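Local coordinates for Sel1 repeat family protein (Pseudomonas aeruginosa, PDB 6LCH), which probably acts as an immunity protein that protects Pseudomonas aeruginosa against its own type VI secretion system effector PldB, at residues K126-S129 with P134-T137; F142-A147 with G173-I178; C159-S162 with P167-Y170; V188-S193 with K199-F204; R207-E212 with Y253-H258. All coordinates share one frame; numbering follows the deposited sequence.

Contact 1: residues K126-S129 with P134-T137; sequences KAAS and PALT
Three small apolar side chains, Ala127, Ala128 and Ala135, and the end of Leu136 make up this meeting of two successive helices. The methyl of Ala135 sits between two neighbours on the opposing helix: its CB is 3.5 Å from Ala127 CB and 3.6 Å from the backbone N of Ala128. With so little side chain in the way, the backbones come close, and the CA atoms of Ala128 and Leu136 are 5.1 Å apart. Leu136 reaches over from beside this alanine patch. Its CG lies anti to its own carbonyl carbon (chi1 -67°), which swings the branched end across to Ala128, where CD2 touches Ala128 CB at 3.6 Å. The other branch, CD1, serves the next helix along, 150-162, through Cys159 and Ala160, so Leu136 is wedged between two helices. Close alanine packing of consecutive helices across a short connection is in keeping with Sel1 repeats, which like TPR motifs are built from antiparallel helical pairs, and residues 134-137 fall in such a repeat. Farther out, Asn132 in the connection bonds through OD1 to the backbone N of Ala135, fixing the start of the second helix next to the contact, and Ala127 packs against the same residue. Phe100 of helix 97-107 covers Ala127 from the preceding part of the chain. Lys126 points away from helix 133-146, its NZ forming a salt bridge with Asp119, while Thr137, one residue beyond Leu136, uses OG1 to bond back to the carbonyl of Pro133 within the first turn.

Contact 2: residues F142-A147 with G173-I178; sequences FYIYVA and GAYYKI
Ile144 and Tyr145 reach from the end of one helix to Tyr175 on another, and how their side chains are turned decides the contact. In Ile144 the CG2 branch stands anti to the backbone N while CG1 lies beside it (chi1 -67°). CG2 is the branch that touches: it comes obliquely upon the ring of Tyr175, 3.8 Å from CD1. The same methyl also lies over the centre of the Tyr145 ring, 3.5 Å above its plane, so one methyl touches two aromatic rings. Tyr145 leaves its backbone with CG anti to the carbonyl carbon (chi1 -57°), and its long side chain carries the hydroxyl across to the opposite backbone. There OH is 3.6 Å from Tyr175 CA, near the plane of that residue's ring and at its edge, a van der Waals approach. Tyr175 CD2 lies 4.0 Å above the centre of the following ring, that of Tyr176. On the first helix the backbone widens to a pi-type turn, closed by a bond of 2.7 Å from Ala147 N to Phe142 O. The two axes are 12.3 Å apart and run in nearly the same direction, 24° from parallel, so only the longer side chains bridge the distance. Leu154 of helix 150-162 packs against both Ile144 and Tyr175; helix 183-195 also adjoins helix 166-178, its Tyr190 meeting Ala174, an arrangement consistent with the side-by-side helices of TPR-like Sel1 repeats.

Contact 3: residues C159-S162 with P167-Y170; sequences CAAS and PASY
Ala160, Ala161 and Ala168 form the tight part of this contact, a cluster of methyl groups that lets two helices nearly touch. Ala168 CB rests 3.6 Å from Ala160 CB and 3.7 Å from the backbone N of Ala161, and the CA atoms of Ala161 and Ala168 are 5.1 Å apart. Next to it Ser169 OG presses on Ala161 CB at 3.2 Å; the hydroxyl, placed beside its own backbone N (chi1 -71°), has its polar partner in Gln196 OE1. The arrangement repeats, almost residue for residue, the alanine joint of 126-129 with 134-137, as expected of Sel1 repeats, and here it joins helix 150-162 to helix 166-178, in a region of consecutive Sel1 repeats. Thr137 of helix 133-146 lies against both Ala160 and Ala168 and covers the cluster. The far side of helix 150-162 is looser. Ser162 there is exposed and turns away from helix 166-178, its OG giving a bond of 2.9 Å back to the carbonyl O of Cys159 from above the carbonyl plane, 39° out of it. Cys159 likewise faces away from the joint, its SG in a disulfide with Cys10 that ties the N-terminal segment to this helix.

Contact 4: residues V188-S193 with K199-F204; sequences VYYQVS and KSAAFF
The first torsions of Tyr190 and Phe204 turn both rings toward one another. Tyr190 has CG anti to its carbonyl carbon (chi1 -78°), whereas Phe204 extends CG anti to its backbone N (chi1 179°), and each ring is thereby swung into the angle between the helices. Phe204 lies obliquely over one face of Tyr190: CD2 is over the ring centre, 3.6 Å above the plane, and CE2 comes to 3.4 Å from Tyr190 CE2. The planes are inclined at 44° and the centroids lie 4.5 Å apart, an oblique pairing that is neither a stack nor a T. Ala201 packs nearer the backbones, its CB at the edge of the Tyr190 ring and 3.3 Å from Tyr190 O, and it also touches the side chain of Ser193. Such a small residue suits the place where the two axes come within 8.2 Å. These are consecutive helices, 183-195 and 199-208, and they continue the helical array of the Sel1 repeats toward the C-terminal part of the chain. Tyr170 of helix 166-178 packs edge-to-face with Tyr190, so the aromatic cluster spans three helices. Beside this apolar core runs a thread of polar atoms. A water donates to Ser193 OG at 3.0 Å and accepts from the backbone N of Ala201 at 2.8 Å. Since Ser193 OG also bonds to the carbonyl of Ala166, the buried hydroxyl is used both as acceptor and as donor, and the water gives a partner to a backbone N-H in the first turn of helix 199-208, which has no i-4 carbonyl within that helix.

Contact 5: residues R207-E212 with Y253-H258; sequences RVFGSE and YPLPPH
Leu255 and Pro256 bring an extended, proline-rich segment up against Phe209, just where helix 199-208 ends; the contact thus pins a C-terminal loop to the end of that helix rather than joining two helices. The segment begins at Tyr253, the first residue to leave helical geometry after helix 249-252. Its carbonyl O accepts a bond from Gln191 NE2, which anchors the start of the loop to helix 183-195. Pro254 takes the chain onward in an extended course. At Leu255 the side chain turns so that its end approaches the aromatic ring, CD2 lying at the edge of Phe209, 4.5 Å from CZ; it also packs on Leu187 and Gln191 of helix 183-195 and on Tyr231 of helix 225-240. Pro256 makes the main touch: its CG and CD approach the CE1-CZ side of Phe209 obliquely, the two side chains coming from opposite directions, with CD 3.9 Å from Phe209 CZ. Leu227 of helix 225-240 packs on both Pro256 and Phe209 and completes this apolar group. Pro257 then leads away toward Tyr263, and the segment ends at the buried His258, whose NE2 bonds to the carbonyl O of Met219 and whose ring packs edge-to-face with Tyr221. On the helix side, Gly210 N bonds to Arg207 O at 3.1 Å in the turn that follows the last helical residues. Phe209 holds CG anti to its carbonyl carbon (chi1 -57°), which lays the ring beside Val208, whose CG1 stands 3.7 Å above the centre of one face; Phe209 CE1 reaches Pro256 CG at 3.6 Å.

Overall arrangement
From the N terminus, contact 1 comes first and closes only the short connection between helices 123-129 and 133-146. Contact 2 then starts at the far end of helix 133-146 and spans 25 residues to helix 166-178; contact 3 is nested inside that loop, closing the turn that leads out of helix 150-162. Contact 1 touches contact 3 through Leu136 and Thr137. Contact 4 follows, closing the turn between helices 183-195 and 199-208, and Tyr190 joins it to contacts 2 and 3. Contact 5 closes the last loop, 40 residues that include helix 225-240, and reaches contact 4 through Gln191. No loops cross. Contacts 1 and 5 lie about 33 Å apart, centre to centre.

Contact 1: residues K126-S129 with P134-T137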
# COMPACT_ATOMS: atom_id res chain seq x y z
N LYS A 126 -16.36 2.91 5.35
CA LYS A 126 -16.98 1.83 4.59
C LYS A 126 -15.93 0.91 3.99
O LYS A 126 -16.04 -0.32 4.09
CB LYS A 126 -17.89 2.41 3.50
CG LYS A 126 -18.66 1.35 2.72
CD LYS A 126 -19.47 0.46 3.64
CE LYS A 126 -20.41 -0.45 2.84
NZ LYS A 126 -20.87 -1.62 3.63
N ALA A 127 -14.90 1.49 3.36
CA ALA A 127 -13.82 0.67 2.82
C ALA A 127 -13.09 -0.09 3.91
O ALA A 127 -12.84 -1.29 3.78
CB ALA A 127 -12.84 1.56 2.03
N ALA A 128 -12.74 0.59 5.01
CA ALA A 128 -12.16 -0.10 6.15
C ALA A 128 -13.14 -1.14 6.71
O ALA A 128 -12.72 -2.19 7.20
CB ALA A 128 -11.77 0.90 7.24
N SER A 129 -14.45 -0.85 6.63
CA SER A 129 -15.43 -1.82 7.10
C SER A 129 -15.41 -3.11 6.30
O SER A 129 -15.85 -4.16 6.80
CB SER A 129 -16.85 -1.25 7.07
OG SER A 129 -17.37 -1.18 5.75
N PRO A 134 -5.62 -0.16 2.20
CA PRO A 134 -5.34 1.29 2.14
C PRO A 134 -6.21 2.11 3.07
O PRO A 134 -5.70 3.02 3.74
CB PRO A 134 -5.60 1.63 0.67
CG PRO A 134 -5.30 0.37 -0.06
CD PRO A 134 -5.84 -0.70 0.84
N ALA A 135 -7.50 1.81 3.16
CA ALA A 135 -8.37 2.61 4.01
C ALA A 135 -8.03 2.44 5.48
O ALA A 135 -8.04 3.41 6.25
CB ALA A 135 -9.84 2.26 3.75
N LEU A 136 -7.72 1.21 5.90
CA LEU A 136 -7.36 0.98 7.30
C LEU A 136 -6.04 1.65 7.64
O LEU A 136 -5.84 2.10 8.78
CB LEU A 136 -7.28 -0.52 7.59
CG LEU A 136 -8.55 -1.37 7.55
CD1 LEU A 136 -8.17 -2.81 7.34
CD2 LEU A 136 -9.34 -1.22 8.84
N THR A 137 -5.12 1.71 6.68
CA THR A 137 -3.83 2.35 6.91
C THR A 137 -3.97 3.86 7.04
O THR A 137 -3.31 4.48 7.90
CB THR A 137 -2.87 2.00 5.77
OG1 THR A 137 -2.72 0.58 5.70
CG2 THR A 137 -1.51 2.64 5.98

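Contact 2: residues F142-A147 with G173-I178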
# COMPACT_ATOMS: atom_id res chain seq x y z
N PHE A 142 -4.38 8.78 10.78
CA PHE A 142 -5.12 9.86 11.44
C PHE A 142 -5.26 9.59 12.93
O PHE A 142 -5.12 10.50 13.75
CB PHE A 142 -6.50 10.02 10.79
CG PHE A 142 -7.38 11.03 11.47
CD1 PHE A 142 -7.29 12.38 11.15
CD2 PHE A 142 -8.31 10.64 12.41
CE1 PHE A 142 -8.10 13.31 11.77
CE2 PHE A 142 -9.13 11.57 13.04
CZ PHE A 142 -9.02 12.91 12.72
N TYR A 143 -5.51 8.33 13.30
CA TYR A 143 -5.78 8.01 14.69
C TYR A 143 -4.51 8.03 15.54
O TYR A 143 -4.54 8.45 16.70
CB TYR A 143 -6.45 6.64 14.79
CG TYR A 143 -7.91 6.68 14.40
CD1 TYR A 143 -8.73 7.73 14.80
CD2 TYR A 143 -8.47 5.66 13.65
CE1 TYR A 143 -10.06 7.76 14.46
CE2 TYR A 143 -9.80 5.68 13.30
CZ TYR A 143 -10.59 6.74 13.71
OH TYR A 143 -11.92 6.77 13.36
N ILE A 144 -3.39 7.55 14.99
CA ILE A 144 -2.17 7.46 15.78
C ILE A 144 -1.64 8.86 16.09
O ILE A 144 -1.33 9.17 17.25
CB ILE A 144 -1.11 6.61 15.05
CG1 ILE A 144 -1.56 5.15 14.96
CG2 ILE A 144 0.23 6.69 15.77
CD1 ILE A 144 -0.80 4.36 13.92
N TYR A 145 -1.55 9.72 15.08
CA TYR A 145 -0.84 10.98 15.21
C TYR A 145 -1.76 12.19 15.32
O TYR A 145 -1.62 12.98 16.26
CB TYR A 145 0.13 11.15 14.03
CG TYR A 145 1.12 10.02 13.89
CD1 TYR A 145 2.30 10.01 14.63
CD2 TYR A 145 0.89 8.97 13.01
CE1 TYR A 145 3.22 8.98 14.50
CE2 TYR A 145 1.81 7.94 12.87
CZ TYR A 145 2.97 7.95 13.62
OH TYR A 145 3.89 6.93 13.49
N VAL A 146 -2.69 12.36 14.39
CA VAL A 146 -3.57 13.53 14.40
C VAL A 146 -4.49 13.45 15.61
O VAL A 146 -4.36 14.23 16.56
CB VAL A 146 -4.38 13.65 13.11
CG1 VAL A 146 -5.28 14.88 13.17
CG2 VAL A 146 -3.46 13.72 11.91
N ALA A 147 -5.44 12.52 15.56
CA ALA A 147 -6.22 12.21 16.74
C ALA A 147 -5.33 11.57 17.79
O ALA A 147 -4.26 11.03 17.49
CB ALA A 147 -7.38 11.28 16.39
N GLY A 173 6.74 0.05 11.42
CA GLY A 173 8.12 0.42 11.68
C GLY A 173 8.27 1.87 12.07
O GLY A 173 8.93 2.20 13.05
N ALA A 174 7.63 2.77 11.30
CA ALA A 174 7.65 4.18 11.64
C ALA A 174 7.12 4.41 13.05
O ALA A 174 7.73 5.16 13.82
CB ALA A 174 6.82 4.98 10.62
N TYR A 175 6.02 3.76 13.40
CA TYR A 175 5.45 3.94 14.73
C TYR A 175 6.44 3.55 15.82
O TYR A 175 6.70 4.32 16.75
CB TYR A 175 4.16 3.13 14.88
CG TYR A 175 3.65 3.11 16.30
CD1 TYR A 175 2.95 4.19 16.82
CD2 TYR A 175 3.89 2.02 17.12
CE1 TYR A 175 2.49 4.17 18.12
CE2 TYR A 175 3.43 2.00 18.43
CZ TYR A 175 2.73 3.08 18.92
OH TYR A 175 2.27 3.06 20.21
N TYR A 176 7.00 2.34 15.71
CA TYR A 176 7.90 1.85 16.75
C TYR A 176 9.18 2.68 16.82
O TYR A 176 9.68 2.96 17.91
CB TYR A 176 8.24 0.38 16.51
CG TYR A 176 7.19 -0.52 17.08
CD1 TYR A 176 7.06 -0.65 18.46
CD2 TYR A 176 6.30 -1.20 16.27
CE1 TYR A 176 6.09 -1.46 19.00
CE2 TYR A 176 5.33 -2.02 16.80
CZ TYR A 176 5.23 -2.14 18.17
OH TYR A 176 4.27 -2.95 18.73
N LYS A 177 9.70 3.10 15.67
CA LYS A 177 10.89 3.93 15.65
C LYS A 177 10.63 5.28 16.30
O LYS A 177 11.44 5.75 17.11
CB LYS A 177 11.37 4.12 14.21
CG LYS A 177 12.55 5.07 14.08
CD LYS A 177 12.95 5.27 12.63
CE LYS A 177 11.94 6.13 11.90
NZ LYS A 177 12.43 6.54 10.56
N ILE A 178 9.50 5.90 15.98
CA ILE A 178 9.26 7.30 16.29
C ILE A 178 8.47 7.48 17.58
O ILE A 178 8.81 8.32 18.42
CB ILE A 178 8.56 7.97 15.09
CG1 ILE A 178 9.52 8.02 13.90
CG2 ILE A 178 8.12 9.36 15.43
CD1 ILE A 178 8.84 7.88 12.56

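Contact 3: residues C159-S162 with P167-Y170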
# COMPACT_ATOMS: atom_id res chain seq x y z
N CYS A 159 -4.55 -4.68 11.18
CA CYS A 159 -5.46 -5.40 10.29
C CYS A 159 -4.98 -5.32 8.85
O CYS A 159 -5.07 -6.30 8.10
CB CYS A 159 -6.87 -4.82 10.42
SG CYS A 159 -8.15 -5.75 9.54
N ALA A 160 -4.44 -4.17 8.45
CA ALA A 160 -4.00 -3.98 7.07
C ALA A 160 -2.75 -4.80 6.77
O ALA A 160 -2.65 -5.40 5.70
CB ALA A 160 -3.76 -2.50 6.80
N ALA A 161 -1.78 -4.83 7.69
CA ALA A 161 -0.55 -5.56 7.39
C ALA A 161 -0.75 -7.07 7.42
O ALA A 161 -0.06 -7.79 6.70
CB ALA A 161 0.56 -5.18 8.37
N SER A 162 -1.68 -7.56 8.25
CA SER A 162 -1.95 -8.99 8.27
C SER A 162 -2.46 -9.49 6.93
O SER A 162 -2.36 -10.69 6.65
CB SER A 162 -2.96 -9.33 9.38
OG SER A 162 -4.26 -8.86 9.08
N PRO A 167 2.70 -1.03 2.85
CA PRO A 167 2.75 0.30 3.48
C PRO A 167 2.20 0.33 4.89
O PRO A 167 2.53 1.26 5.64
CB PRO A 167 1.92 1.17 2.53
CG PRO A 167 1.96 0.45 1.23
CD PRO A 167 1.94 -1.00 1.59
N ALA A 168 1.37 -0.64 5.28
CA ALA A 168 0.91 -0.70 6.66
C ALA A 168 2.02 -1.18 7.58
O ALA A 168 2.19 -0.65 8.68
CB ALA A 168 -0.31 -1.60 6.77
N SER A 169 2.77 -2.20 7.14
CA SER A 169 3.93 -2.64 7.90
C SER A 169 5.00 -1.56 7.96
O SER A 169 5.76 -1.49 8.94
CB SER A 169 4.50 -3.92 7.29
OG SER A 169 3.65 -5.03 7.53
N TYR A 170 5.08 -0.71 6.93
CA TYR A 170 5.97 0.45 6.98
C TYR A 170 5.55 1.41 8.08
O TYR A 170 6.39 1.91 8.84
CB TYR A 170 6.00 1.16 5.63
CG TYR A 170 6.91 2.38 5.59
CD1 TYR A 170 8.24 2.26 5.20
CD2 TYR A 170 6.44 3.63 5.94
CE1 TYR A 170 9.07 3.37 5.16
CE2 TYR A 170 7.26 4.74 5.91
CZ TYR A 170 8.58 4.61 5.52
OH TYR A 170 9.39 5.71 5.49

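Contact 4: residues V188-S193 with K199-F204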
# COMPACT_ATOMS: atom_id res chain seq x y z
N VAL A 188 12.28 -4.79 12.59
CA VAL A 188 11.55 -6.01 12.25
C VAL A 188 10.41 -5.70 11.30
O VAL A 188 10.19 -6.40 10.30
CB VAL A 188 11.05 -6.71 13.53
CG1 VAL A 188 10.00 -7.77 13.18
CG2 VAL A 188 12.21 -7.32 14.29
N TYR A 189 9.67 -4.62 11.58
CA TYR A 189 8.49 -4.30 10.79
C TYR A 189 8.83 -3.65 9.46
O TYR A 189 8.12 -3.86 8.47
CB TYR A 189 7.57 -3.39 11.61
CG TYR A 189 6.62 -4.18 12.48
CD1 TYR A 189 6.58 -3.99 13.85
CD2 TYR A 189 5.79 -5.14 11.92
CE1 TYR A 189 5.70 -4.72 14.64
CE2 TYR A 189 4.93 -5.88 12.70
CZ TYR A 189 4.88 -5.66 14.05
OH TYR A 189 4.01 -6.40 14.81
N TYR A 190 9.89 -2.84 9.41
CA TYR A 190 10.36 -2.34 8.12
C TYR A 190 10.75 -3.50 7.22
O TYR A 190 10.49 -3.47 6.01
CB TYR A 190 11.56 -1.40 8.31
CG TYR A 190 11.22 0.00 8.77
CD1 TYR A 190 10.42 0.84 8.00
CD2 TYR A 190 11.72 0.49 9.97
CE1 TYR A 190 10.13 2.14 8.43
CE2 TYR A 190 11.44 1.77 10.40
CZ TYR A 190 10.65 2.59 9.63
OH TYR A 190 10.37 3.86 10.08
N GLN A 191 11.38 -4.54 7.78
CA GLN A 191 11.78 -5.69 6.98
C GLN A 191 10.57 -6.45 6.47
O GLN A 191 10.52 -6.82 5.29
CB GLN A 191 12.70 -6.61 7.79
CG GLN A 191 13.48 -7.59 6.92
CD GLN A 191 14.11 -8.72 7.70
OE1 GLN A 191 13.65 -9.06 8.79
NE2 GLN A 191 15.16 -9.31 7.15
N VAL A 192 9.59 -6.69 7.34
CA VAL A 192 8.35 -7.34 6.91
C VAL A 192 7.71 -6.55 5.77
O VAL A 192 7.20 -7.13 4.80
CB VAL A 192 7.38 -7.49 8.10
CG1 VAL A 192 5.97 -7.79 7.61
CG2 VAL A 192 7.86 -8.57 9.04
N SER A 193 7.76 -5.22 5.85
CA SER A 193 7.26 -4.38 4.77
C SER A 193 7.98 -4.68 3.46
O SER A 193 7.34 -4.77 2.41
CB SER A 193 7.42 -2.91 5.16
OG SER A 193 6.88 -2.05 4.17
N LYS A 199 8.44 -0.69 -1.16
CA LYS A 199 9.47 0.11 -1.81
C LYS A 199 10.16 1.04 -0.83
O LYS A 199 11.39 1.05 -0.72
CB LYS A 199 8.84 0.90 -2.96
CG LYS A 199 9.69 2.00 -3.53
CD LYS A 199 9.92 1.83 -5.01
CE LYS A 199 8.69 2.13 -5.85
NZ LYS A 199 8.45 3.58 -6.01
N SER A 200 9.38 1.84 -0.09
CA SER A 200 9.95 2.82 0.82
C SER A 200 10.74 2.15 1.94
O SER A 200 11.73 2.71 2.41
CB SER A 200 8.84 3.70 1.40
OG SER A 200 9.38 4.86 2.00
N ALA A 201 10.33 0.95 2.37
CA ALA A 201 11.06 0.27 3.43
C ALA A 201 12.38 -0.30 2.92
O ALA A 201 13.36 -0.34 3.67
CB ALA A 201 10.20 -0.85 4.03
N ALA A 202 12.42 -0.75 1.67
CA ALA A 202 13.67 -1.24 1.10
C ALA A 202 14.69 -0.11 0.99
O ALA A 202 15.87 -0.28 1.33
CB ALA A 202 13.42 -1.88 -0.27
N PHE A 203 14.25 1.06 0.52
CA PHE A 203 15.15 2.21 0.50
C PHE A 203 15.56 2.61 1.90
O PHE A 203 16.72 2.97 2.14
CB PHE A 203 14.49 3.38 -0.22
CG PHE A 203 15.41 4.56 -0.40
CD1 PHE A 203 16.32 4.58 -1.44
CD2 PHE A 203 15.37 5.62 0.48
CE1 PHE A 203 17.16 5.65 -1.61
CE2 PHE A 203 16.22 6.70 0.32
CZ PHE A 203 17.12 6.71 -0.73
N PHE A 204 14.62 2.57 2.86
CA PHE A 204 14.97 2.98 4.21
C PHE A 204 15.98 2.03 4.84
O PHE A 204 16.91 2.47 5.53
CB PHE A 204 13.73 3.07 5.10
CG PHE A 204 14.04 3.46 6.51
CD1 PHE A 204 14.50 4.73 6.81
CD2 PHE A 204 13.90 2.55 7.55
CE1 PHE A 204 14.80 5.10 8.11
CE2 PHE A 204 14.19 2.91 8.85
CZ PHE A 204 14.64 4.18 9.13
O HOH W 1 7.66 0.13 2.27

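Contact 5: residues R207-E212 with Y253-H258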
# COMPACT_ATOMS: atom_id res chain seq x y z
N ARG A 207 19.51 2.78 3.54
CA ARG A 207 20.20 3.87 4.24
C ARG A 207 20.52 3.50 5.68
O ARG A 207 21.53 3.97 6.23
CB ARG A 207 19.35 5.14 4.19
CG ARG A 207 18.80 5.44 2.80
CD ARG A 207 18.93 6.92 2.47
NE ARG A 207 20.25 7.45 2.80
CZ ARG A 207 20.46 8.54 3.52
NH1 ARG A 207 19.44 9.23 4.00
NH2 ARG A 207 21.70 8.95 3.77
N VAL A 208 19.67 2.69 6.32
CA VAL A 208 19.96 2.21 7.67
C VAL A 208 21.33 1.56 7.72
O VAL A 208 22.16 1.85 8.60
CB VAL A 208 18.86 1.23 8.13
CG1 VAL A 208 19.37 0.34 9.25
CG2 VAL A 208 17.61 1.99 8.56
N PHE A 209 21.62 0.68 6.76
CA PHE A 209 22.89 -0.03 6.71
C PHE A 209 23.88 0.63 5.76
O PHE A 209 24.87 0.00 5.37
CB PHE A 209 22.64 -1.49 6.33
CG PHE A 209 21.71 -2.19 7.27
CD1 PHE A 209 22.09 -2.42 8.59
CD2 PHE A 209 20.45 -2.60 6.86
CE1 PHE A 209 21.24 -3.06 9.46
CE2 PHE A 209 19.59 -3.23 7.74
CZ PHE A 209 19.98 -3.46 9.05
N GLY A 210 23.65 1.89 5.41
CA GLY A 210 24.62 2.66 4.64
C GLY A 210 25.59 3.39 5.54
O GLY A 210 25.22 3.92 6.59
N SER A 211 26.86 3.42 5.13
CA SER A 211 27.89 4.08 5.92
C SER A 211 27.74 5.60 5.88
O SER A 211 28.09 6.28 6.86
CB SER A 211 29.27 3.67 5.43
OG SER A 211 29.49 4.15 4.11
N GLU A 212 27.24 6.14 4.78
CA GLU A 212 27.08 7.57 4.58
C GLU A 212 25.87 8.15 5.31
O GLU A 212 25.69 9.37 5.29
CB GLU A 212 26.97 7.87 3.08
CG GLU A 212 25.59 7.57 2.48
CD GLU A 212 25.20 6.10 2.59
OE1 GLU A 212 26.08 5.23 2.42
OE2 GLU A 212 24.01 5.83 2.86
N TYR A 253 18.17 -13.17 5.62
CA TYR A 253 18.98 -12.12 6.25
C TYR A 253 18.37 -11.73 7.59
O TYR A 253 17.69 -10.71 7.71
CB TYR A 253 19.09 -10.89 5.35
CG TYR A 253 19.65 -11.18 3.98
CD1 TYR A 253 21.02 -11.16 3.75
CD2 TYR A 253 18.80 -11.45 2.91
CE1 TYR A 253 21.53 -11.42 2.50
CE2 TYR A 253 19.31 -11.71 1.65
CZ TYR A 253 20.67 -11.70 1.45
OH TYR A 253 21.19 -11.95 0.20
N PRO A 254 18.63 -12.52 8.64
CA PRO A 254 18.18 -12.11 9.97
C PRO A 254 18.81 -10.78 10.37
O PRO A 254 19.97 -10.50 10.07
CB PRO A 254 18.65 -13.25 10.88
CG PRO A 254 19.67 -14.00 10.07
CD PRO A 254 19.26 -13.84 8.64
N LEU A 255 18.01 -9.94 11.03
CA LEU A 255 18.45 -8.58 11.30
C LEU A 255 19.55 -8.57 12.36
O LEU A 255 19.49 -9.33 13.33
CB LEU A 255 17.27 -7.72 11.76
CG LEU A 255 16.22 -7.47 10.67
CD1 LEU A 255 14.92 -6.99 11.28
CD2 LEU A 255 16.75 -6.47 9.65
N PRO A 256 20.56 -7.72 12.20
CA PRO A 256 21.65 -7.66 13.18
C PRO A 256 21.15 -7.15 14.52
O PRO A 256 20.10 -6.50 14.60
CB PRO A 256 22.64 -6.68 12.54
CG PRO A 256 21.80 -5.82 11.67
CD PRO A 256 20.73 -6.73 11.13
N PRO A 257 21.88 -7.42 15.59
CA PRO A 257 21.57 -6.77 16.87
C PRO A 257 21.91 -5.29 16.81
O PRO A 257 22.62 -4.82 15.91
CB PRO A 257 22.46 -7.51 17.87
CG PRO A 257 23.61 -8.00 17.05
CD PRO A 257 23.03 -8.34 15.70
N HIS A 258 21.38 -4.56 17.77
CA HIS A 258 21.64 -3.13 17.92
C HIS A 258 22.65 -2.91 19.03
O HIS A 258 22.55 -3.57 20.08
CB HIS A 258 20.34 -2.38 18.24
CG HIS A 258 20.46 -0.89 18.14
ND1 HIS A 258 20.95 -0.11 19.16
CD2 HIS A 258 20.14 -0.04 17.13
CE1 HIS A 258 20.93 1.16 18.79
NE2 HIS A 258 20.44 1.23 17.57